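Local coordinates for protein aminopeptidase N (PDB 5DLL) that removes N-terminal amino acids from peptides as a zinc-dependent M1-family aminopeptidase, probably during the breakdown of intracellular peptides, at residues A[567-570]-A[571-575]; A[626-629]-A[630-633]; A[634-637]-A[638-642]; A[718-722]-A[723-727]. All coordinates share one frame; numbering follows the deposited sequence.

Interaction 1: A[567-570]-A[571-575]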
loop_
_atom_site.group_PDB
_atom_site.type_symbol
_atom_site.label_atom_id
_atom_site.label_comp_id
_atom_site.label_asym_id
_atom_site.label_seq_id
_atom_site.Cartn_x
_atom_site.Cartn_y
_atom_site.Cartn_z
ATOM N N ASN A 567 -11.309 0.690 19.582
ATOM C CA ASN A 567 -12.752 0.688 19.830
ATOM C C ASN A 567 -13.261 2.005 20.407
ATOM O O ASN A 567 -14.445 2.317 20.276
ATOM C CB ASN A 567 -13.167 -0.481 20.739
ATOM C CG ASN A 567 -13.569 -1.728 19.959
ATOM O OD1 ASN A 567 -13.557 -1.750 18.727
ATOM N ND2 ASN A 567 -13.938 -2.774 20.686
ATOM N N ARG A 568 -12.374 2.769 21.046
ATOM C CA ARG A 568 -12.717 4.114 21.513
ATOM C C ARG A 568 -12.943 5.050 20.327
ATOM O O ARG A 568 -13.964 5.729 20.254
ATOM C CB ARG A 568 -11.630 4.672 22.438
ATOM C CG ARG A 568 -11.533 3.958 23.780
ATOM C CD ARG A 568 -10.419 4.519 24.653
ATOM N NE ARG A 568 -10.814 5.749 25.344
ATOM C CZ ARG A 568 -10.158 6.297 26.368
ATOM N NH1 ARG A 568 -9.057 5.734 26.857
ATOM N NH2 ARG A 568 -10.610 7.419 26.914
ATOM N N TRP A 569 -11.987 5.075 19.404
ATOM C CA TRP A 569 -12.137 5.805 18.139
ATOM C C TRP A 569 -13.341 5.279 17.344
ATOM O O TRP A 569 -14.159 6.057 16.859
ATOM C CB TRP A 569 -10.842 5.704 17.311
ATOM C CG TRP A 569 -10.968 6.084 15.861
ATOM C CD1 TRP A 569 -10.771 7.320 15.312
ATOM C CD2 TRP A 569 -11.292 5.209 14.772
ATOM N NE1 TRP A 569 -10.966 7.271 13.950
ATOM C CE2 TRP A 569 -11.286 5.986 13.594
ATOM C CE3 TRP A 569 -11.594 3.845 14.678
ATOM C CZ2 TRP A 569 -11.573 5.445 12.342
ATOM C CZ3 TRP A 569 -11.878 3.309 13.436
ATOM C CH2 TRP A 569 -11.868 4.105 12.285
ATOM N N ASP A 570 -13.457 3.960 17.234
ATOM C CA ASP A 570 -14.493 3.349 16.400
ATOM C C ASP A 570 -15.892 3.693 16.895
ATOM O O ASP A 570 -16.776 4.007 16.098
ATOM C CB ASP A 570 -14.319 1.825 16.356
ATOM C CG ASP A 570 -15.077 1.181 15.208
ATOM O OD1 ASP A 570 -15.012 1.709 14.079
ATOM O OD2 ASP A 570 -15.728 0.136 15.429
ATOM N N SER A 571 -16.082 3.629 18.210
ATOM C CA SER A 571 -17.370 3.937 18.829
ATOM C C SER A 571 -17.699 5.430 18.774
ATOM O O SER A 571 -18.865 5.801 18.672
ATOM C CB SER A 571 -17.393 3.456 20.282
ATOM O OG SER A 571 -17.211 2.055 20.351
ATOM N N LEU A 572 -16.676 6.279 18.849
ATOM C CA LEU A 572 -16.868 7.727 18.774
ATOM C C LEU A 572 -17.229 8.171 17.351
ATOM O O LEU A 572 -18.084 9.040 17.160
ATOM C CB LEU A 572 -15.612 8.458 19.258
ATOM C CG LEU A 572 -15.730 9.968 19.514
ATOM C CD1 LEU A 572 -16.831 10.288 20.515
ATOM C CD2 LEU A 572 -14.398 10.528 19.991
ATOM N N GLN A 573 -16.582 7.569 16.356
ATOM C CA GLN A 573 -16.885 7.859 14.954
ATOM C C GLN A 573 -18.279 7.332 14.585
ATOM O O GLN A 573 -18.946 7.889 13.717
ATOM C CB GLN A 573 -15.817 7.258 14.025
ATOM C CG GLN A 573 -14.395 7.765 14.264
ATOM C CD GLN A 573 -14.078 9.088 13.574
ATOM O OE1 GLN A 573 -13.898 9.144 12.355
ATOM N NE2 GLN A 573 -13.975 10.155 14.364
ATOM N N GLN A 574 -18.716 6.265 15.250
ATOM C CA GLN A 574 -20.047 5.702 15.024
ATOM C C GLN A 574 -21.146 6.604 15.576
ATOM O O GLN A 574 -22.229 6.691 15.001
ATOM C CB GLN A 574 -20.149 4.316 15.660
ATOM C CG GLN A 574 -21.483 3.627 15.424
ATOM C CD GLN A 574 -21.370 2.114 15.415
ATOM O OE1 GLN A 574 -20.561 1.544 14.680
ATOM N NE2 GLN A 574 -22.190 1.452 16.226
ATOM N N ILE A 575 -20.862 7.266 16.694
ATOM C CA ILE A 575 -21.810 8.195 17.313
ATOM C C ILE A 575 -21.951 9.454 16.462
ATOM O O ILE A 575 -23.057 9.814 16.060
ATOM C CB ILE A 575 -21.367 8.579 18.742
ATOM C CG1 ILE A 575 -21.514 7.378 19.682
ATOM C CG2 ILE A 575 -22.185 9.749 19.275
ATOM C CD1 ILE A 575 -20.692 7.482 20.949
#
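Gln573 lies over one face of the Trp569 indole, one helical turn further along helix 565-581. Its CB is 3.5 Å from Trp569 O, the carbonyl that also accepts the Gln573 backbone N-H at 2.9 Å. Next comes CG, the atom that does the main touching: it sits 3.6 Å from the centroid of the five-membered ring and 18° off the ring normal, a CH-pi contact displaced toward the rim. The chain then bends at chi2 (-83°), which brings the amide over the NE1 side of the indole. CD is 3.6 Å from Trp569 NE1, and the amide and ring planes are only 15° apart. Of the two tips, OE1 comes to 3.8 Å from Trp569 NE1, while NE2 donates to Leu613 O in the loop before helix 617-621, a bond that should help hold the amide's rotation. Trp569 itself is buried against helix 349-369 of the catalytic domain.

On another side of the same turn, Ser571 OG folds back beside its own backbone N and donates to Asn567 O at 2.8 Å. The Ser571 N-H uses that same oxygen at 2.9 Å, so one carbonyl is gripped twice, by the hydroxyl, tilted a little from the carbonyl plane, and by the amide from above it. Asp570 turns its carboxylate away to a salt bridge with Arg361. A serine hydroxyl returned to the i-4 carbonyl is a familiar feature of alpha-helices; here it lies on a helix of the ARM-like C-terminal domain.

Interaction 2: A[626-629]-A[630-633]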
loop_
_atom_site.group_PDB
_atom_site.type_symbol
_atom_site.label_atom_id
_atom_site.label_comp_id
_atom_site.label_asym_id
_atom_site.label_seq_id
_atom_site.Cartn_x
_atom_site.Cartn_y
_atom_site.Cartn_z
ATOM N N VAL A 626 -28.606 5.848 -1.036
ATOM C CA VAL A 626 -28.668 6.969 -1.971
ATOM C C VAL A 626 -27.988 8.164 -1.303
ATOM O O VAL A 626 -28.476 8.677 -0.291
ATOM C CB VAL A 626 -30.124 7.333 -2.327
ATOM C CG1 VAL A 626 -30.158 8.459 -3.356
ATOM C CG2 VAL A 626 -30.875 6.107 -2.837
ATOM N N ILE A 627 -26.862 8.596 -1.865
ATOM C CA ILE A 627 -26.044 9.645 -1.256
ATOM C C ILE A 627 -26.727 11.012 -1.351
ATOM O O ILE A 627 -26.799 11.612 -2.429
ATOM C CB ILE A 627 -24.643 9.707 -1.903
ATOM C CG1 ILE A 627 -23.869 8.416 -1.595
ATOM C CG2 ILE A 627 -23.873 10.933 -1.419
ATOM C CD1 ILE A 627 -22.551 8.269 -2.333
ATOM N N MET A 628 -27.232 11.493 -0.218
ATOM C CA MET A 628 -27.846 12.816 -0.140
ATOM C C MET A 628 -26.743 13.820 0.167
ATOM O O MET A 628 -26.403 14.043 1.327
ATOM C CB MET A 628 -28.922 12.844 0.949
ATOM C CG MET A 628 -29.970 11.746 0.823
ATOM S SD MET A 628 -30.787 11.711 -0.782
ATOM C CE MET A 628 -31.537 13.339 -0.816
ATOM N N VAL A 629 -26.185 14.417 -0.882
ATOM C CA VAL A 629 -24.961 15.209 -0.756
ATOM C C VAL A 629 -25.151 16.452 0.105
ATOM O O VAL A 629 -24.357 16.698 1.009
ATOM C CB VAL A 629 -24.393 15.612 -2.136
ATOM C CG1 VAL A 629 -23.244 16.610 -1.993
ATOM C CG2 VAL A 629 -23.929 14.373 -2.892
ATOM N N ASP A 630 -26.196 17.225 -0.166
ATOM C CA ASP A 630 -26.423 18.475 0.565
ATOM C C ASP A 630 -26.860 18.245 2.015
ATOM O O ASP A 630 -26.521 19.040 2.888
ATOM C CB ASP A 630 -27.429 19.366 -0.169
ATOM C CG ASP A 630 -26.896 19.876 -1.502
ATOM O OD1 ASP A 630 -25.769 20.429 -1.529
ATOM O OD2 ASP A 630 -27.611 19.728 -2.521
ATOM N N ASP A 631 -27.608 17.168 2.267
ATOM C CA ASP A 631 -27.941 16.758 3.639
ATOM C C ASP A 631 -26.667 16.539 4.456
ATOM O O ASP A 631 -26.537 17.043 5.576
ATOM C CB ASP A 631 -28.771 15.466 3.653
ATOM C CG ASP A 631 -30.253 15.711 3.438
ATOM O OD1 ASP A 631 -30.656 16.041 2.302
ATOM O OD2 ASP A 631 -31.021 15.552 4.410
ATOM N N ILE A 632 -25.726 15.794 3.878
ATOM C CA ILE A 632 -24.460 15.496 4.541
ATOM C C ILE A 632 -23.678 16.770 4.884
ATOM O O ILE A 632 -23.405 17.022 6.056
ATOM C CB ILE A 632 -23.595 14.527 3.703
ATOM C CG1 ILE A 632 -24.212 13.125 3.729
ATOM C CG2 ILE A 632 -22.164 14.467 4.226
ATOM C CD1 ILE A 632 -23.590 12.154 2.744
ATOM N N VAL A 633 -23.339 17.577 3.878
ATOM C CA VAL A 633 -22.472 18.745 4.109
ATOM C C VAL A 633 -23.043 19.714 5.150
ATOM O O VAL A 633 -22.314 20.169 6.024
ATOM C CB VAL A 633 -22.105 19.527 2.811
ATOM C CG1 VAL A 633 -21.396 18.624 1.807
ATOM C CG2 VAL A 633 -23.325 20.187 2.184
#
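Ile632 reaches back to the residues leading into helix 629-646, and this is where the junction is closely packed. Its N-H donates to Met628 O at 3.2 Å, and its CG1, placed beside the backbone N by chi1 of -71°, runs alongside the same carbonyl at 3.4 Å. Beyond it, CD1 ends 4.3 Å from Ile627 CG2, an apolar methyl-to-methyl touch. Both isoleucines are buried and also meet Ala621 of helix 617-621, so a small apolar patch joins the loop to two helices. One residue on, Val633 N donates to Val629 O at 3.2 Å. The side chains of Val629 and Val633 touch Phe791 of helix 791-794.

The other side is looser and more polar. Met628 CB lies 3.8 Å from Asp631 CB, the main touch between Met628 and this exposed aspartate. Further out, the methionine chain curls at both chi2 and chi3, so that its methyl turns back toward the Asp631 carboxylate. Asp630 points away from the turn and makes a salt bridge with Arg837.

Met628 is the N-cap residue, and its carbonyl takes the first i-to-i+4 bond of the helix. Two aspartates in the opening turn put negative charge near the positive end of the helix dipole, which would probably favour their ionised form, and Arg837 should add to this for Asp630.

Interaction 3: A[634-637]-A[638-642]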
loop_
_atom_site.group_PDB
_atom_site.type_symbol
_atom_site.label_atom_id
_atom_site.label_comp_id
_atom_site.label_asym_id
_atom_site.label_seq_id
_atom_site.Cartn_x
_atom_site.Cartn_y
_atom_site.Cartn_z
ATOM N N LEU A 634 -24.337 20.009 5.072
ATOM C CA LEU A 634 -24.952 20.994 5.968
ATOM C C LEU A 634 -24.991 20.493 7.415
ATOM O O LEU A 634 -24.775 21.261 8.357
ATOM C CB LEU A 634 -26.366 21.351 5.489
ATOM C CG LEU A 634 -26.463 22.021 4.109
ATOM C CD1 LEU A 634 -27.909 22.067 3.624
ATOM C CD2 LEU A 634 -25.848 23.414 4.125
ATOM N N SER A 635 -25.263 19.201 7.580
ATOM C CA SER A 635 -25.331 18.585 8.898
ATOM C C SER A 635 -23.952 18.487 9.555
ATOM O O SER A 635 -23.831 18.671 10.763
ATOM C CB SER A 635 -25.956 17.196 8.784
ATOM O OG SER A 635 -26.065 16.577 10.050
ATOM N N ARG A 636 -22.923 18.191 8.761
ATOM C CA ARG A 636 -21.544 18.118 9.259
ATOM C C ARG A 636 -20.988 19.496 9.581
ATOM O O ARG A 636 -20.262 19.665 10.556
ATOM C CB ARG A 636 -20.625 17.417 8.249
ATOM C CG ARG A 636 -19.226 17.134 8.784
ATOM C CD ARG A 636 -18.342 16.460 7.751
ATOM N NE ARG A 636 -17.009 16.148 8.274
ATOM C CZ ARG A 636 -16.002 17.017 8.389
ATOM N NH1 ARG A 636 -16.148 18.293 8.036
ATOM N NH2 ARG A 636 -14.832 16.606 8.870
ATOM N N LYS A 637 -21.319 20.479 8.752
ATOM C CA LYS A 637 -20.911 21.852 9.007
ATOM C C LYS A 637 -21.513 22.318 10.333
ATOM O O LYS A 637 -20.864 23.031 11.096
ATOM C CB LYS A 637 -21.353 22.758 7.857
ATOM C CG LYS A 637 -20.736 24.146 7.856
ATOM C CD LYS A 637 -21.076 24.880 6.565
ATOM C CE LYS A 637 -20.692 26.351 6.630
ATOM N NZ LYS A 637 -19.239 26.547 6.894
ATOM N N ASN A 638 -22.744 21.880 10.604
ATOM C CA ASN A 638 -23.465 22.252 11.819
ATOM C C ASN A 638 -22.804 21.734 13.087
ATOM O O ASN A 638 -22.564 22.507 14.011
ATOM C CB ASN A 638 -24.912 21.760 11.761
ATOM C CG ASN A 638 -25.750 22.281 12.910
ATOM O OD1 ASN A 638 -25.658 23.452 13.281
ATOM N ND2 ASN A 638 -26.577 21.415 13.479
ATOM N N VAL A 639 -22.509 20.437 13.138
ATOM C CA VAL A 639 -21.887 19.858 14.335
ATOM C C VAL A 639 -20.446 20.330 14.528
ATOM O O VAL A 639 -20.019 20.570 15.660
ATOM C CB VAL A 639 -21.939 18.313 14.369
ATOM C CG1 VAL A 639 -23.368 17.824 14.181
ATOM C CG2 VAL A 639 -21.009 17.694 13.336
ATOM N N VAL A 640 -19.705 20.469 13.429
ATOM C CA VAL A 640 -18.320 20.939 13.495
ATOM C C VAL A 640 -18.281 22.381 14.002
ATOM O O VAL A 640 -17.398 22.739 14.782
ATOM C CB VAL A 640 -17.589 20.781 12.134
ATOM C CG1 VAL A 640 -16.349 21.666 12.043
ATOM C CG2 VAL A 640 -17.211 19.319 11.912
ATOM N N ASN A 641 -19.245 23.193 13.573
ATOM C CA ASN A 641 -19.371 24.567 14.067
ATOM C C ASN A 641 -19.721 24.635 15.559
ATOM O O ASN A 641 -19.234 25.513 16.271
ATOM C CB ASN A 641 -20.413 25.346 13.257
ATOM C CG ASN A 641 -20.828 26.640 13.935
ATOM O OD1 ASN A 641 -21.899 26.720 14.542
ATOM N ND2 ASN A 641 -19.965 27.648 13.866
ATOM N N GLN A 642 -20.571 23.721 16.026
ATOM C CA GLN A 642 -20.943 23.680 17.439
ATOM C C GLN A 642 -19.741 23.359 18.329
ATOM O O GLN A 642 -19.447 24.099 19.268
ATOM C CB GLN A 642 -22.082 22.684 17.681
ATOM C CG GLN A 642 -23.441 23.203 17.232
ATOM C CD GLN A 642 -24.599 22.330 17.688
ATOM O OE1 GLN A 642 -24.555 21.725 18.759
ATOM N NE2 GLN A 642 -25.653 22.273 16.876
#
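Arg636 and Val640 are joined first through the main chain: Val640 N donates to Arg636 O at 3.0 Å. Asn641 N to Lys637 O (3.0 Å), Asn638 N to Leu634 O (3.1 Å) and Val639 N to Ser635 O (3.2 Å) complete an unbroken run of i-to-i+4 bonds through the middle of helix 629-646. Side chains extend the polar network beyond this turn. Ser635 OG bonds to Ile580 O, Arg636 gives NE to Pro615 O and NH2 to Ile614 O, and Asn641 ND2 bonds to Ser688.

Packing comes next. Arg636 leaves the helix fully extended, with chi1 to chi3 all near 180°, and this carries the guanidinium out to those carbonyls. Val640 CG2 lies over one of its faces toward the rim, 4.1 Å from NH1, a modest contact in which the methyl and the flat group pass at a slant. The same CG2 rests 3.4 Å from Arg636 O. On the neighbouring side Val639 CG2 lies 3.5 Å from Arg636 O, and the valine packs against Ile579 and Ile580 at the end of helix 565-581. Lys637 heads toward solvent.

The cation is thus held mainly by directed N-H donation to two neutral carbonyls, Ile614 O and Pro615 O, with a valine methyl against its face, and probably gains little from an ion pair to Glu617 that is long and weak.

Interaction 4: A[718-722]-A[723-727]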
loop_
_atom_site.group_PDB
_atom_site.type_symbol
_atom_site.label_atom_id
_atom_site.label_comp_id
_atom_site.label_asym_id
_atom_site.label_seq_id
_atom_site.Cartn_x
_atom_site.Cartn_y
_atom_site.Cartn_z
ATOM N N LEU A 718 -6.615 28.945 4.287
ATOM C CA LEU A 718 -7.552 28.834 3.156
ATOM C C LEU A 718 -9.020 28.663 3.576
ATOM O O LEU A 718 -9.920 28.824 2.744
ATOM C CB LEU A 718 -7.169 27.668 2.235
ATOM C CG LEU A 718 -5.839 27.741 1.485
ATOM C CD1 LEU A 718 -5.592 26.423 0.761
ATOM C CD2 LEU A 718 -5.815 28.911 0.513
ATOM N N LYS A 719 -9.258 28.319 4.843
ATOM C CA LYS A 719 -10.621 28.261 5.394
ATOM C C LYS A 719 -11.141 29.647 5.788
ATOM O O LYS A 719 -12.320 29.795 6.119
ATOM C CB LYS A 719 -10.687 27.324 6.606
ATOM C CG LYS A 719 -10.434 25.858 6.281
ATOM C CD LYS A 719 -10.810 24.959 7.450
ATOM C CE LYS A 719 -10.705 23.489 7.082
ATOM N NZ LYS A 719 -11.346 22.617 8.103
ATOM N N SER A 720 -10.258 30.647 5.758
ATOM C CA SER A 720 -10.620 32.035 6.039
ATOM C C SER A 720 -11.718 32.502 5.103
ATOM O O SER A 720 -11.678 32.209 3.908
ATOM C CB SER A 720 -9.393 32.939 5.874
ATOM O OG SER A 720 -9.712 34.301 6.105
ATOM N N ASN A 721 -12.691 33.227 5.648
ATOM C CA ASN A 721 -13.792 33.775 4.851
ATOM C C ASN A 721 -13.459 35.123 4.216
ATOM O O ASN A 721 -14.250 35.647 3.430
ATOM C CB ASN A 721 -15.057 33.897 5.701
ATOM C CG ASN A 721 -15.531 32.559 6.234
ATOM O OD1 ASN A 721 -15.400 31.527 5.573
ATOM N ND2 ASN A 721 -16.085 32.569 7.435
ATOM N N ASP A 722 -12.301 35.684 4.560
ATOM C CA ASP A 722 -11.828 36.912 3.933
ATOM C C ASP A 722 -11.061 36.563 2.664
ATOM O O ASP A 722 -10.175 35.712 2.682
ATOM C CB ASP A 722 -10.936 37.698 4.895
ATOM C CG ASP A 722 -10.724 39.139 4.460
ATOM O OD1 ASP A 722 -11.631 39.721 3.826
ATOM O OD2 ASP A 722 -9.647 39.698 4.766
ATOM N N LYS A 723 -11.413 37.224 1.567
ATOM C CA LYS A 723 -10.802 36.975 0.261
ATOM C C LYS A 723 -9.319 37.353 0.247
ATOM O O LYS A 723 -8.500 36.635 -0.326
ATOM C CB LYS A 723 -11.563 37.762 -0.810
ATOM C CG LYS A 723 -11.164 37.468 -2.247
ATOM C CD LYS A 723 -12.121 38.152 -3.211
ATOM C CE LYS A 723 -11.606 38.119 -4.641
ATOM N NZ LYS A 723 -11.357 36.732 -5.118
ATOM N N GLN A 724 -8.993 38.483 0.878
ATOM C CA GLN A 724 -7.612 38.975 0.988
ATOM C C GLN A 724 -6.690 37.993 1.712
ATOM O O GLN A 724 -5.530 37.828 1.331
ATOM C CB GLN A 724 -7.588 40.319 1.728
ATOM C CG GLN A 724 -8.070 41.506 0.907
ATOM C CD GLN A 724 -6.964 42.166 0.096
ATOM O OE1 GLN A 724 -5.939 41.551 -0.209
ATOM N NE2 GLN A 724 -7.172 43.428 -0.258
ATOM N N VAL A 725 -7.210 37.360 2.761
ATOM C CA VAL A 725 -6.439 36.413 3.575
ATOM C C VAL A 725 -6.055 35.164 2.778
ATOM O O VAL A 725 -4.917 34.693 2.866
ATOM C CB VAL A 725 -7.221 35.997 4.848
ATOM C CG1 VAL A 725 -6.574 34.802 5.538
ATOM C CG2 VAL A 725 -7.328 37.173 5.810
ATOM N N ARG A 726 -7.007 34.634 2.014
ATOM C CA ARG A 726 -6.770 33.456 1.181
ATOM C C ARG A 726 -5.790 33.775 0.055
ATOM O O ARG A 726 -4.798 33.064 -0.129
ATOM C CB ARG A 726 -8.088 32.926 0.607
ATOM C CG ARG A 726 -9.019 32.363 1.667
ATOM C CD ARG A 726 -10.275 31.743 1.077
ATOM N NE ARG A 726 -11.375 32.705 0.968
ATOM C CZ ARG A 726 -11.812 33.264 -0.160
ATOM N NH1 ARG A 726 -11.262 32.973 -1.337
ATOM N NH2 ARG A 726 -12.824 34.125 -0.109
ATOM N N ASP A 727 -6.072 34.853 -0.678
ATOM C CA ASP A 727 -5.255 35.271 -1.823
ATOM C C ASP A 727 -3.784 35.451 -1.475
ATOM O O ASP A 727 -2.911 34.986 -2.206
ATOM C CB ASP A 727 -5.787 36.583 -2.421
ATOM C CG ASP A 727 -6.950 36.374 -3.383
ATOM O OD1 ASP A 727 -7.428 35.226 -3.527
ATOM O OD2 ASP A 727 -7.384 37.371 -4.005
#
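Arg726 folds back over the turn that precedes its own helix and donates NE to Ser720 O at 3.0 Å. The oxygen lies at the guanidinium edge, 4° out of its plane, though the N-H is bent, with an angle of 132°. CD follows the same path, 3.4 Å from Leu718 O, so the aliphatic part of the arginine crosses two loop carbonyls before its charged end is reached. The bend at chi3 (-91°) makes this possible, turning the head back across the start of the helix, where Lys723 CA lies over one guanidinium face.

On a different side of the turn Ser720 meets Val725. OG and CB of the serine both lie against the Val725 CG1 methyl, CB at 3.4 Å. Asp722 OD2 comes to 3.6 Å from Val725 CG2, and the two side chains cross at about a right angle.

What positions these groups is the N-terminal turn itself. Asp722 is the N-cap residue, but its side chain makes no capping bond; its carbonyl receives a weak bond from Arg726 N at 3.4 Å. Asp722 N in turn makes a weak 3.3 Å bond to Ser720 OG, an internal link within the loop.

Further out, Gln690 clasps the loop by bonding to both Lys719 O and Asn721 N. The segment 718-722 is thereby tied to the residue just before helix 691-703 as it links helix 707-717 to helix 723-736.

How the interactions relate
All four contacts lie in the helical C-terminal domain, away from the zinc site of His309, His313 and Glu332. Interactions 2 and 3 are the start and the middle of helix 629-646, with centres about 13 Å apart. Interaction 1, on helix 565-581, has its centre about 18 Å from that of interaction 3; the two do not touch, but both bind the 613-615 loop, Gln573 through Leu613 and Arg636 through Ile614 and Pro615. Interaction 4 approaches interaction 3 to about 6 Å between nearest atoms. Asn686 lies between them, with weak hydrogen bonds to Asn641 and Lys719. Interactions 1 and 4 are most distant, with centres about 33 Å apart.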